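Local coordinates for uncharacterized protein (Helicobacter pylori, PDB 4O5J) that binds sialylated glycans as an outer membrane adhesin, probably attaching the bacterium to host gastric surfaces through its extracellular domain, at residues Ser38-Gln43 / Tyr385-Thr390; Trp98-Gly103 / Lys217-Ser222; Gln261-Leu266 / Ala291-Gln296; Asn55-Val60 / Gly276-Pro281; Val90-Leu95 / Ala161-Ser166. All coordinates share one frame; numbering follows the deposited sequence.

The five contacts are strung along an elongated, mostly helical chain. Interaction 1 pairs helix 29-54 with helix 343-396 near the two ends of the modelled chain, about 66 Å from interaction 2 (between centres) on the other side of the chain's centre. All the others are nested in the loop it closes. Interactions 2 and 5 share helix 82-101 and lie about 18 Å apart between centres; along the chain their segments alternate, as do those of interactions 3 and 4, whose centres are about 20 Å apart. Most of the contacts join early helices to later parts of the chain, consistent with one elongated helical body.

Interaction 1: residues Ser38-Gln43 / Tyr385-Thr390; sequences SQYLNQ and YNDAKT
Tyr40 and Leu41 of helix 29-54 meet Asp387 and Ala388 of helix 343-396 by packing, led by a CH-pi contact, with no polar bond between the two segments. In that contact Asp387 CB lies over the centre of the Tyr40 ring, 3.6 Å from the ring centroid and only 11° off its normal. Beyond that methylene the carboxylate turns along the ring, its plane tilted against that of the aromatic, which leaves Asp387 OD2 3.8 Å from Tyr40 CE2. Tyr40 presents its face in this way with CG beside its own backbone N and opposite the carbonyl carbon (chi1 -80°).

The aliphatic contacts centre on Ala388. Its methyl is small enough for the backbones to close up, and Tyr40 CA and Ala388 CA come within 5.7 Å of each other. Tyr40 CB reaches Ala388 CB at 4.1 Å. Leu41 approaches the same methyl with one branch, CD2, which stands 3.5 Å from Ala388 CB, a tight fit. Further along helix 343-396, Leu391 also touches Tyr40, while Ala384 lies against Gln43, so the packing runs on past this short stretch.

The local axes approach to 8.7 Å, and their directions differ by 147°. This is antiparallel packing of two long helices on a small residue, and it joins the first and last helices of the modelled chain.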
# COMPACT_ATOMS: atom_id res chain seq x y z
N SER A 38 28.82 -29.64 -12.71
CA SER A 38 27.38 -29.57 -12.50
C SER A 38 26.84 -28.13 -12.55
O SER A 38 25.81 -27.87 -13.16
CB SER A 38 27.06 -30.18 -11.17
OG SER A 38 25.71 -29.96 -10.89
N GLN A 39 27.54 -27.21 -11.89
CA GLN A 39 27.15 -25.79 -11.88
C GLN A 39 27.27 -25.17 -13.24
O GLN A 39 26.37 -24.43 -13.67
CB GLN A 39 27.98 -25.01 -10.88
CG GLN A 39 27.63 -25.42 -9.45
CD GLN A 39 28.58 -24.78 -8.44
OE1 GLN A 39 29.41 -23.98 -8.81
NE2 GLN A 39 28.45 -25.14 -7.18
N TYR A 40 28.36 -25.46 -13.92
CA TYR A 40 28.55 -24.95 -15.27
C TYR A 40 27.43 -25.37 -16.22
O TYR A 40 26.93 -24.57 -17.02
CB TYR A 40 29.87 -25.42 -15.83
CG TYR A 40 31.07 -24.64 -15.38
CD1 TYR A 40 32.33 -25.27 -15.26
CD2 TYR A 40 30.98 -23.28 -15.12
CE1 TYR A 40 33.45 -24.57 -14.87
CE2 TYR A 40 32.10 -22.57 -14.73
CZ TYR A 40 33.32 -23.24 -14.61
OH TYR A 40 34.45 -22.61 -14.25
N LEU A 41 27.02 -26.62 -16.13
CA LEU A 41 26.02 -27.16 -17.03
C LEU A 41 24.63 -26.60 -16.71
O LEU A 41 23.81 -26.43 -17.62
CB LEU A 41 26.00 -28.71 -16.99
CG LEU A 41 27.25 -29.22 -17.72
CD1 LEU A 41 27.29 -30.69 -17.77
CD2 LEU A 41 27.31 -28.71 -19.16
N ASN A 42 24.36 -26.37 -15.43
CA ASN A 42 23.10 -25.70 -15.04
C ASN A 42 23.08 -24.27 -15.52
O ASN A 42 22.03 -23.73 -15.93
CB ASN A 42 22.86 -25.77 -13.55
CG ASN A 42 22.22 -27.06 -13.16
OD1 ASN A 42 21.46 -27.68 -13.93
ND2 ASN A 42 22.48 -27.47 -11.97
N GLN A 43 24.25 -23.66 -15.49
CA GLN A 43 24.40 -22.30 -16.02
C GLN A 43 24.11 -22.29 -17.53
O GLN A 43 23.35 -21.46 -18.02
CB GLN A 43 25.78 -21.79 -15.68
CG GLN A 43 26.04 -20.39 -16.12
CD GLN A 43 27.43 -19.95 -15.68
OE1 GLN A 43 27.96 -20.42 -14.66
NE2 GLN A 43 28.03 -19.06 -16.45
N TYR A 385 29.75 -22.99 -21.74
CA TYR A 385 29.79 -24.24 -22.48
C TYR A 385 31.23 -24.70 -22.59
O TYR A 385 31.51 -25.85 -22.34
CB TYR A 385 29.20 -24.05 -23.88
CG TYR A 385 29.03 -25.34 -24.63
CD1 TYR A 385 27.93 -26.18 -24.38
CD2 TYR A 385 29.99 -25.72 -25.62
CE1 TYR A 385 27.76 -27.38 -25.11
CE2 TYR A 385 29.85 -26.91 -26.34
CZ TYR A 385 28.75 -27.75 -26.08
OH TYR A 385 28.58 -28.92 -26.83
N ASN A 386 32.13 -23.79 -22.97
CA ASN A 386 33.54 -24.14 -23.04
C ASN A 386 34.12 -24.61 -21.68
O ASN A 386 34.90 -25.57 -21.63
CB ASN A 386 34.37 -22.99 -23.60
CG ASN A 386 34.01 -22.69 -25.05
OD1 ASN A 386 33.22 -23.41 -25.68
ND2 ASN A 386 34.55 -21.61 -25.56
N ASP A 387 33.74 -23.93 -20.60
CA ASP A 387 34.19 -24.29 -19.28
C ASP A 387 33.78 -25.72 -18.99
O ASP A 387 34.61 -26.55 -18.62
CB ASP A 387 33.57 -23.35 -18.26
CG ASP A 387 34.21 -21.98 -18.29
OD1 ASP A 387 35.34 -21.91 -18.81
OD2 ASP A 387 33.59 -20.98 -17.82
N ALA A 388 32.52 -26.03 -19.22
CA ALA A 388 32.03 -27.39 -19.02
C ALA A 388 32.78 -28.41 -19.89
O ALA A 388 33.24 -29.42 -19.39
CB ALA A 388 30.54 -27.46 -19.29
N LYS A 389 32.91 -28.15 -21.19
CA LYS A 389 33.61 -29.07 -22.11
C LYS A 389 35.02 -29.34 -21.60
O LYS A 389 35.48 -30.50 -21.58
CB LYS A 389 33.66 -28.45 -23.50
CG LYS A 389 34.30 -29.31 -24.53
CD LYS A 389 34.30 -28.68 -25.93
CE LYS A 389 35.21 -29.56 -26.76
NZ LYS A 389 35.36 -29.11 -28.15
N THR A 390 35.69 -28.28 -21.15
CA THR A 390 37.04 -28.38 -20.63
C THR A 390 37.12 -29.23 -19.35
O THR A 390 37.96 -30.13 -19.23
CB THR A 390 37.57 -26.98 -20.32
OG1 THR A 390 37.74 -26.32 -21.57
CG2 THR A 390 38.90 -27.02 -19.58

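Interaction 2: residues Trp98-Gly103 / Lys217-Ser222; sequences WSLYAG and KNIVIS
Leu100 O takes a hydrogen bond from the ammonium of Lys325 and, across the contact, lies against the aliphatic end of Ile219, with CD1 at 3.7 Å. Ser99 O and Ala102 O bind the same Lys325 NZ. Three carbonyls at and just past the C-terminal end of helix 82-101 therefore converge on one positive charge, which would probably complement the negative end of the helix dipole. The motif is a helix C-terminus packed against an extended segment.

That segment, 219-221, follows a short 3-10 turn and has strand-like backbone angles, so its side chains alternate. Ile219 and Ile221 direct their CB atoms at the helix; Val220 between them does not, and its backbone is hydrogen-bonded to that of Ile326. The two isoleucines meet Leu100 at different points. Ile219 approaches its base, where CD1 is 4.3 Å from Leu100 CB, and Ile221 meets its tip, with CD1 4.3 Å from Leu100 CD2. Ile219 reaches back to the helix through the CG1 branch, set beside the backbone N (chi1 -65°). All three residues are buried, and Tyr318 of helix 313-320 packs on each of them.

Asn218, just before the extended part, is held by Asn135 and by the carbonyl of Phe106. On the helix, Ala102 is the first residue to leave helical geometry, although its N still bonds to Trp98 O at 2.7 Å. The chain turns there over the indole: Ala102 CB sits 3.4 Å above the plane of the Trp98 ring, offset toward its rim.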
# COMPACT_ATOMS: atom_id res chain seq x y z
N TRP A 98 -9.46 8.63 12.59
CA TRP A 98 -10.00 9.94 13.02
C TRP A 98 -11.26 9.74 13.82
O TRP A 98 -11.51 10.38 14.86
CB TRP A 98 -10.30 10.82 11.79
CG TRP A 98 -11.05 12.01 12.22
CD1 TRP A 98 -12.39 12.22 12.12
CD2 TRP A 98 -10.49 13.18 12.90
NE1 TRP A 98 -12.72 13.45 12.67
CE2 TRP A 98 -11.59 14.07 13.15
CE3 TRP A 98 -9.22 13.55 13.33
CZ2 TRP A 98 -11.43 15.31 13.79
CZ3 TRP A 98 -9.04 14.79 13.96
CH2 TRP A 98 -10.14 15.65 14.19
N SER A 99 -12.09 8.84 13.35
CA SER A 99 -13.34 8.49 14.04
C SER A 99 -13.08 7.98 15.48
O SER A 99 -13.81 8.35 16.43
CB SER A 99 -14.07 7.45 13.23
OG SER A 99 -15.30 7.23 13.80
N LEU A 100 -12.01 7.19 15.68
CA LEU A 100 -11.66 6.68 17.02
C LEU A 100 -11.10 7.80 17.88
O LEU A 100 -11.54 8.01 19.03
CB LEU A 100 -10.60 5.57 16.94
CG LEU A 100 -11.02 4.23 16.41
CD1 LEU A 100 -9.78 3.31 16.32
CD2 LEU A 100 -12.15 3.62 17.29
N TYR A 101 -10.07 8.45 17.34
CA TYR A 101 -9.33 9.51 18.01
C TYR A 101 -10.23 10.71 18.41
O TYR A 101 -10.17 11.23 19.56
CB TYR A 101 -8.26 9.93 17.04
CG TYR A 101 -7.42 11.15 17.37
CD1 TYR A 101 -6.44 11.10 18.34
CD2 TYR A 101 -7.54 12.35 16.60
CE1 TYR A 101 -5.60 12.18 18.59
CE2 TYR A 101 -6.70 13.43 16.84
CZ TYR A 101 -5.75 13.34 17.83
OH TYR A 101 -4.90 14.43 18.06
N ALA A 102 -11.09 11.12 17.47
CA ALA A 102 -11.92 12.30 17.65
C ALA A 102 -13.38 11.89 17.41
O ALA A 102 -14.07 11.46 18.36
CB ALA A 102 -11.50 13.41 16.67
N GLY A 103 -13.88 12.06 16.18
CA GLY A 103 -15.19 11.54 15.85
C GLY A 103 -16.28 12.20 16.67
O GLY A 103 -16.27 13.43 16.87
N LYS A 217 -9.63 4.98 26.95
CA LYS A 217 -10.74 4.66 27.82
C LYS A 217 -11.99 5.48 27.45
O LYS A 217 -13.13 5.05 27.75
CB LYS A 217 -10.36 4.89 29.29
CG LYS A 217 -11.41 4.44 30.27
CD LYS A 217 -11.63 2.87 30.17
CE LYS A 217 -12.72 2.41 31.16
NZ LYS A 217 -12.98 0.95 31.04
N ASN A 218 -11.80 6.67 26.81
CA ASN A 218 -12.96 7.46 26.34
C ASN A 218 -13.75 6.73 25.25
O ASN A 218 -14.93 7.07 25.00
CB ASN A 218 -12.52 8.86 25.83
CG ASN A 218 -12.36 9.86 26.96
OD1 ASN A 218 -12.24 9.49 28.13
ND2 ASN A 218 -12.39 11.17 26.61
N ILE A 219 -13.15 5.73 24.59
CA ILE A 219 -13.83 5.07 23.50
C ILE A 219 -14.74 3.95 24.01
O ILE A 219 -14.26 2.99 24.61
CB ILE A 219 -12.83 4.48 22.53
CG1 ILE A 219 -12.02 5.59 21.86
CG2 ILE A 219 -13.58 3.65 21.48
CD1 ILE A 219 -10.72 5.13 21.18
N VAL A 220 -16.04 4.06 23.74
CA VAL A 220 -17.01 3.06 24.12
C VAL A 220 -17.59 2.40 22.89
O VAL A 220 -18.30 3.03 22.11
CB VAL A 220 -18.17 3.66 24.92
CG1 VAL A 220 -19.12 2.52 25.44
CG2 VAL A 220 -17.62 4.49 26.13
N ILE A 221 -17.29 1.12 22.72
CA ILE A 221 -17.89 0.34 21.66
C ILE A 221 -18.42 -0.95 22.25
O ILE A 221 -17.62 -1.75 22.76
CB ILE A 221 -16.87 -0.01 20.59
CG1 ILE A 221 -16.25 1.30 19.98
CG2 ILE A 221 -17.47 -0.91 19.50
CD1 ILE A 221 -15.09 1.04 19.03
N SER A 222 -19.74 -1.16 22.21
CA SER A 222 -20.35 -2.35 22.79
C SER A 222 -19.78 -3.61 22.20
O SER A 222 -19.65 -3.74 21.01
CB SER A 222 -21.84 -2.34 22.55
OG SER A 222 -22.39 -1.38 23.39

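Interaction 3: residues Gln261-Leu266 / Ala291-Gln296; sequences QSNHTL and AQNQKQ
Asn263 of helix 241-268 and Asn293 of helix 281-309 cross at a slant with their amide planes 62° apart. The Asn263 amide lies across the base of the other side chain, its OD1 3.3 Å from Asn293 CB. From that position the same oxygen accepts a weak hydrogen bond from Asn293 ND2. Asn263 reaches this pose through a first torsion lying off the staggered values (chi1 -127°). Its ND2 points the other way, over the Asn293-Gln294 backbone: it donates to a water at 3.1 Å and weakly to Phe290 O.

Gln294 leaves its helix with CG opposite the backbone N and lies along the flank, where its CB is 3.7 Å from Asn263 ND2. Its NE2 binds chiefly Leu67 O of helix 57-76 and makes a weak bond to the same water, linking three helices. Leu266, one turn after Asn263, makes a loose touch, its CD2 lying 4.2 Å from Asn293 ND2.

The local axes are 10.0 Å apart and run at 153°. Consecutive antiparallel helices of this kind form a helical hairpin, consistent with the tetratricopeptide-repeat character described for this adhesin.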
# COMPACT_ATOMS: atom_id res chain seq x y z
N GLN A 261 1.45 5.98 -12.68
CA GLN A 261 1.28 6.98 -13.76
C GLN A 261 2.48 6.96 -14.69
O GLN A 261 2.29 6.94 -15.90
CB GLN A 261 1.02 8.32 -13.17
CG GLN A 261 -0.26 8.24 -12.31
CD GLN A 261 -0.45 9.48 -11.43
OE1 GLN A 261 0.51 10.17 -11.10
NE2 GLN A 261 -1.71 9.76 -11.05
N SER A 262 3.72 6.88 -14.16
CA SER A 262 4.93 6.78 -15.05
C SER A 262 4.79 5.57 -15.91
O SER A 262 5.11 5.60 -17.08
CB SER A 262 6.23 6.64 -14.31
OG SER A 262 6.36 7.72 -13.43
N ASN A 263 4.27 4.51 -15.36
CA ASN A 263 4.26 3.26 -16.11
C ASN A 263 3.22 3.23 -17.21
O ASN A 263 3.42 2.59 -18.27
CB ASN A 263 4.05 2.08 -15.18
CG ASN A 263 5.11 1.02 -15.35
OD1 ASN A 263 6.18 1.27 -15.89
ND2 ASN A 263 4.83 -0.17 -14.83
N HIS A 264 2.10 3.91 -16.98
CA HIS A 264 1.11 4.04 -18.02
C HIS A 264 1.70 4.80 -19.21
O HIS A 264 1.43 4.49 -20.38
CB HIS A 264 -0.12 4.78 -17.48
CG HIS A 264 -1.15 5.01 -18.55
ND1 HIS A 264 -1.38 6.26 -19.10
CD2 HIS A 264 -1.98 4.11 -19.23
CE1 HIS A 264 -2.34 6.16 -20.05
NE2 HIS A 264 -2.71 4.84 -20.14
N THR A 265 2.52 5.80 -18.91
CA THR A 265 3.25 6.54 -19.94
C THR A 265 4.19 5.63 -20.70
O THR A 265 4.21 5.64 -21.94
CB THR A 265 4.02 7.76 -19.34
OG1 THR A 265 3.07 8.63 -18.74
CG2 THR A 265 4.76 8.56 -20.44
N LEU A 266 4.98 4.85 -19.97
CA LEU A 266 5.94 3.96 -20.57
C LEU A 266 5.22 2.92 -21.43
O LEU A 266 5.66 2.63 -22.56
CB LEU A 266 6.77 3.27 -19.48
CG LEU A 266 7.87 2.37 -19.99
CD1 LEU A 266 8.76 3.19 -20.99
CD2 LEU A 266 8.65 1.88 -18.80
N ALA A 291 8.55 -3.79 -16.84
CA ALA A 291 8.29 -4.97 -15.98
C ALA A 291 8.82 -4.76 -14.55
O ALA A 291 8.09 -5.00 -13.59
CB ALA A 291 8.87 -6.23 -16.63
N GLN A 292 10.04 -4.26 -14.39
CA GLN A 292 10.52 -3.93 -13.04
C GLN A 292 9.59 -3.00 -12.34
O GLN A 292 9.21 -3.24 -11.17
CB GLN A 292 11.89 -3.29 -13.10
CG GLN A 292 12.95 -4.26 -13.52
CD GLN A 292 14.27 -3.57 -13.78
OE1 GLN A 292 15.06 -3.35 -12.87
NE2 GLN A 292 14.52 -3.24 -15.01
N ASN A 293 9.18 -1.93 -13.04
CA ASN A 293 8.31 -0.91 -12.39
C ASN A 293 7.01 -1.51 -11.94
O ASN A 293 6.53 -1.20 -10.84
CB ASN A 293 8.00 0.29 -13.32
CG ASN A 293 9.20 1.17 -13.55
OD1 ASN A 293 10.13 1.18 -12.76
ND2 ASN A 293 9.18 1.90 -14.62
N GLN A 294 6.42 -2.37 -12.78
CA GLN A 294 5.15 -2.95 -12.45
C GLN A 294 5.32 -3.93 -11.26
O GLN A 294 4.43 -4.04 -10.43
CB GLN A 294 4.54 -3.69 -13.63
CG GLN A 294 3.11 -4.13 -13.36
CD GLN A 294 2.43 -4.59 -14.66
OE1 GLN A 294 2.18 -5.81 -14.88
NE2 GLN A 294 2.14 -3.61 -15.55
N LYS A 295 6.46 -4.59 -11.16
CA LYS A 295 6.71 -5.43 -9.98
C LYS A 295 6.83 -4.54 -8.72
O LYS A 295 6.27 -4.86 -7.65
CB LYS A 295 7.95 -6.30 -10.16
CG LYS A 295 8.10 -7.31 -9.00
CD LYS A 295 9.49 -7.93 -9.02
CE LYS A 295 9.67 -9.26 -8.25
NZ LYS A 295 8.77 -9.36 -7.09
N GLN A 296 7.49 -3.38 -8.85
CA GLN A 296 7.63 -2.47 -7.71
C GLN A 296 6.25 -1.96 -7.27
O GLN A 296 6.01 -1.73 -6.08
CB GLN A 296 8.55 -1.30 -8.06
CG GLN A 296 8.68 -0.35 -6.93
CD GLN A 296 9.21 -1.03 -5.66
OE1 GLN A 296 10.35 -1.45 -5.66
NE2 GLN A 296 8.41 -1.13 -4.60
O HOH W 1 1.97 -0.70 -13.85

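Interaction 4: residues Asn55-Val60 / Gly276-Pro281; sequences NNIELV and GSQTNP
Ile57, which opens helix 57-76, and Gln278, in the loop before helix 281-309, bring their CA atoms to 7.3 Å. The setting is a tight turn between two consecutive helices, ending in an Asn N-cap: the chain leaves helix 29-54 at Ala54, turns through Asn55 and Asn56, and starts the next helix with Asn56 as the cap.

Gln278 lies against this turn. Its CG sits between the backbone N and the carbonyl carbon (chi1 78°), and a bend at chi2 (-91°), about the CB-CG bond, lays the amide across the turn. NE2 ends 3.6 Å from Asn55 C and donates its main hydrogen bond to Ala54 O, a carbonyl at the end of the preceding helix. OE1 faces Ile57, whose CD1 is 3.5 Å away, and also takes a weak bond from Gly276 N within its own loop. The terminal methyl of Ile57 sits against this amide oxygen. One turn on, Val60 adds a loose apolar touch, CG1 lying 4.4 Å from Gln278 CB, and Phe283 packs on both.

Each partner is also braced internally. Thr279 OG1 donates to Gly276 O, closing the loop on itself, and Asn280 is the N-cap of helix 281-309, its OD1 accepting from Phe283 N. In the opposing segment Asn56 OD1 accepts from Leu59 N at 3.1 Å, the nitrogen standing 67° out of the side-chain carbonyl plane.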
# COMPACT_ATOMS: atom_id res chain seq x y z
N ASN A 55 14.12 -15.16 -27.91
CA ASN A 55 13.78 -15.43 -29.30
C ASN A 55 12.35 -15.93 -29.57
O ASN A 55 12.00 -16.21 -30.72
CB ASN A 55 14.80 -16.40 -29.88
CG ASN A 55 16.13 -15.77 -30.01
OD1 ASN A 55 16.23 -14.61 -30.22
ND2 ASN A 55 17.12 -16.48 -29.83
N ASN A 56 11.56 -16.07 -28.51
CA ASN A 56 10.22 -16.60 -28.61
C ASN A 56 9.20 -15.46 -28.70
O ASN A 56 8.67 -14.99 -27.69
CB ASN A 56 9.93 -17.46 -27.39
CG ASN A 56 8.61 -18.16 -27.50
OD1 ASN A 56 7.71 -17.75 -28.26
ND2 ASN A 56 8.47 -19.21 -26.76
N ILE A 57 8.91 -15.06 -29.93
CA ILE A 57 8.12 -13.86 -30.21
C ILE A 57 6.73 -13.93 -29.59
O ILE A 57 6.21 -12.97 -29.01
CB ILE A 57 8.03 -13.58 -31.74
CG1 ILE A 57 7.38 -12.24 -31.94
CG2 ILE A 57 7.24 -14.67 -32.49
CD1 ILE A 57 8.02 -11.18 -31.08
N GLU A 58 6.14 -15.10 -29.68
CA GLU A 58 4.86 -15.27 -29.09
C GLU A 58 4.91 -15.05 -27.57
O GLU A 58 4.03 -14.40 -26.99
CB GLU A 58 4.39 -16.66 -29.42
CG GLU A 58 2.99 -16.92 -28.95
CD GLU A 58 2.47 -18.25 -29.45
OE1 GLU A 58 1.60 -18.82 -28.76
OE2 GLU A 58 2.94 -18.71 -30.53
N LEU A 59 5.94 -15.59 -26.94
CA LEU A 59 6.08 -15.48 -25.48
C LEU A 59 6.38 -14.05 -25.12
O LEU A 59 5.86 -13.54 -24.15
CB LEU A 59 7.19 -16.37 -24.99
CG LEU A 59 7.54 -16.29 -23.52
CD1 LEU A 59 6.39 -16.61 -22.54
CD2 LEU A 59 8.73 -17.19 -23.25
N VAL A 60 7.22 -13.38 -25.91
CA VAL A 60 7.52 -11.98 -25.63
C VAL A 60 6.25 -11.13 -25.72
O VAL A 60 5.93 -10.39 -24.80
CB VAL A 60 8.60 -11.44 -26.56
CG1 VAL A 60 8.79 -9.93 -26.39
CG2 VAL A 60 9.88 -12.20 -26.29
N GLY A 276 11.07 -11.10 -35.23
CA GLY A 276 12.48 -10.77 -35.47
C GLY A 276 12.79 -9.33 -35.02
O GLY A 276 13.95 -8.94 -34.95
N SER A 277 11.74 -8.57 -34.69
CA SER A 277 11.88 -7.10 -34.34
C SER A 277 11.94 -6.82 -32.81
O SER A 277 12.13 -5.66 -32.38
CB SER A 277 10.83 -6.19 -35.07
N GLN A 278 11.81 -7.87 -31.98
CA GLN A 278 12.11 -7.75 -30.53
C GLN A 278 13.62 -7.50 -30.25
O GLN A 278 14.00 -7.36 -29.09
CB GLN A 278 11.50 -8.90 -29.66
CG GLN A 278 12.23 -10.25 -29.67
CD GLN A 278 11.70 -11.23 -30.74
OE1 GLN A 278 11.43 -10.86 -31.90
NE2 GLN A 278 11.56 -12.48 -30.36
N THR A 279 14.46 -7.41 -31.30
CA THR A 279 15.91 -7.08 -31.21
C THR A 279 16.12 -5.67 -30.75
O THR A 279 17.04 -5.41 -29.98
CB THR A 279 16.62 -7.16 -32.57
OG1 THR A 279 16.41 -8.45 -33.10
CG2 THR A 279 18.16 -6.93 -32.45
N ASN A 280 15.28 -4.76 -31.24
CA ASN A 280 15.51 -3.33 -31.08
C ASN A 280 15.93 -3.00 -29.62
O ASN A 280 15.21 -3.30 -28.65
CB ASN A 280 14.29 -2.55 -31.60
CG ASN A 280 14.21 -1.09 -31.07
OD1 ASN A 280 13.34 -0.77 -30.27
ND2 ASN A 280 15.09 -0.22 -31.52
N PRO A 281 17.13 -2.42 -29.45
CA PRO A 281 17.67 -2.17 -28.09
C PRO A 281 16.72 -1.35 -27.25
O PRO A 281 16.57 -1.60 -26.04
CB PRO A 281 18.96 -1.36 -28.36
CG PRO A 281 19.35 -1.74 -29.78
CD PRO A 281 18.06 -2.01 -30.52

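Interaction 5: residues Val90-Leu95 / Ala161-Ser166; sequences VITSVL and AAQTNS
Gln163 runs its stretched side chain over Ile91 and Leu95 of helix 82-101, passing each in the opposite direction, and ends beside Thr92. CG is opposite the backbone N (chi1 174°) and the chain stays extended, which carries the amide from the last turn of helix 146-163 to the neighbouring helix. There NE2 donates to Thr92 OG1 at 3.1 Å, the hydroxyl oxygen lying 8° from the amide plane; the angle at the hydrogen is 142°. NE2 also bonds Gln88 OE1, and OE1 accepts from the Tyr337 hydroxyl. Thr92 OG1 in turn donates to Gln88 O, one turn back, so the hydroxyl is held at the rotation in which it can accept from the glutamine.

These polar groups sit in the packed core of the helical adhesion domain, where helices 82-101 and 146-163 meet and helix 193-209 covers Ile91 as well. Apolar groups frame the amide: Ile91 CG2 is 4.0 Å from NE2, and Leu95 CD1 lies 3.3 Å from OE1. Tyr337 packs on both Thr92 and Leu95. A glycerol molecule, probably from the crystallisation liquor, lies about 4 Å from the Leu95 side chain.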
# COMPACT_ATOMS: atom_id res chain seq x y z
N VAL A 90 -6.60 2.66 2.50
CA VAL A 90 -5.80 3.59 3.31
C VAL A 90 -6.64 4.80 3.75
O VAL A 90 -6.63 5.16 4.94
CB VAL A 90 -4.54 4.03 2.54
CG1 VAL A 90 -3.82 5.18 3.28
CG2 VAL A 90 -3.65 2.81 2.34
N ILE A 91 -7.40 5.39 2.83
CA ILE A 91 -8.27 6.54 3.18
C ILE A 91 -9.32 6.14 4.21
O ILE A 91 -9.50 6.82 5.21
CB ILE A 91 -8.99 7.12 1.92
CG1 ILE A 91 -8.02 7.64 0.85
CG2 ILE A 91 -9.89 8.28 2.33
CD1 ILE A 91 -7.06 8.67 1.34
N THR A 92 -10.01 5.04 3.96
CA THR A 92 -10.99 4.52 4.90
C THR A 92 -10.37 4.34 6.29
O THR A 92 -10.99 4.65 7.32
CB THR A 92 -11.51 3.18 4.44
OG1 THR A 92 -12.19 3.36 3.19
CG2 THR A 92 -12.47 2.61 5.45
N SER A 93 -9.11 3.88 6.33
CA SER A 93 -8.51 3.61 7.61
C SER A 93 -8.09 4.95 8.31
O SER A 93 -8.15 5.08 9.54
CB SER A 93 -7.40 2.56 7.48
OG SER A 93 -6.31 3.12 6.87
N VAL A 94 -7.65 5.93 7.52
CA VAL A 94 -7.36 7.25 8.07
C VAL A 94 -8.63 7.86 8.68
O VAL A 94 -8.62 8.40 9.81
CB VAL A 94 -6.78 8.21 6.99
CG1 VAL A 94 -6.74 9.64 7.54
CG2 VAL A 94 -5.39 7.76 6.54
N LEU A 95 -9.74 7.81 7.96
CA LEU A 95 -11.00 8.39 8.49
C LEU A 95 -11.51 7.50 9.65
O LEU A 95 -12.16 7.96 10.56
CB LEU A 95 -12.06 8.48 7.39
CG LEU A 95 -11.77 9.59 6.37
CD1 LEU A 95 -12.69 9.50 5.14
CD2 LEU A 95 -11.90 10.95 7.08
N ALA A 161 -15.12 14.40 2.28
CA ALA A 161 -15.76 14.81 1.02
C ALA A 161 -15.02 14.24 -0.21
O ALA A 161 -15.65 13.90 -1.22
CB ALA A 161 -15.86 16.35 0.92
N ALA A 162 -13.68 14.17 -0.14
CA ALA A 162 -12.90 13.63 -1.26
C ALA A 162 -13.30 12.19 -1.53
O ALA A 162 -13.37 11.75 -2.67
CB ALA A 162 -11.41 13.73 -0.97
N GLN A 163 -13.55 11.43 -0.46
CA GLN A 163 -13.84 10.01 -0.62
C GLN A 163 -15.27 9.73 -1.09
O GLN A 163 -15.50 8.89 -1.96
CB GLN A 163 -13.58 9.25 0.71
CG GLN A 163 -14.01 7.79 0.60
CD GLN A 163 -13.74 7.04 1.88
OE1 GLN A 163 -14.15 7.47 2.97
NE2 GLN A 163 -13.04 5.92 1.76
N THR A 164 -16.22 10.43 -0.50
CA THR A 164 -17.62 10.10 -0.68
C THR A 164 -18.41 11.35 -1.05
O THR A 164 -18.30 12.39 -0.39
CB THR A 164 -18.19 9.50 0.63
OG1 THR A 164 -17.46 8.31 0.94
CG2 THR A 164 -19.67 9.14 0.51
N ASN A 165 -19.18 11.25 -2.13
CA ASN A 165 -20.07 12.33 -2.51
C ASN A 165 -21.27 12.37 -1.56
O ASN A 165 -22.10 11.47 -1.56
CB ASN A 165 -20.53 12.12 -3.92
CG ASN A 165 -21.42 13.22 -4.41
OD1 ASN A 165 -22.57 13.36 -3.97
ND2 ASN A 165 -20.90 14.03 -5.33
N SER A 166 -21.35 13.41 -0.73
CA SER A 166 -22.41 13.52 0.24
C SER A 166 -23.77 13.48 -0.44
O SER A 166 -24.68 12.84 0.07
CB SER A 166 -22.32 14.84 0.99
OG SER A 166 -22.61 15.89 0.09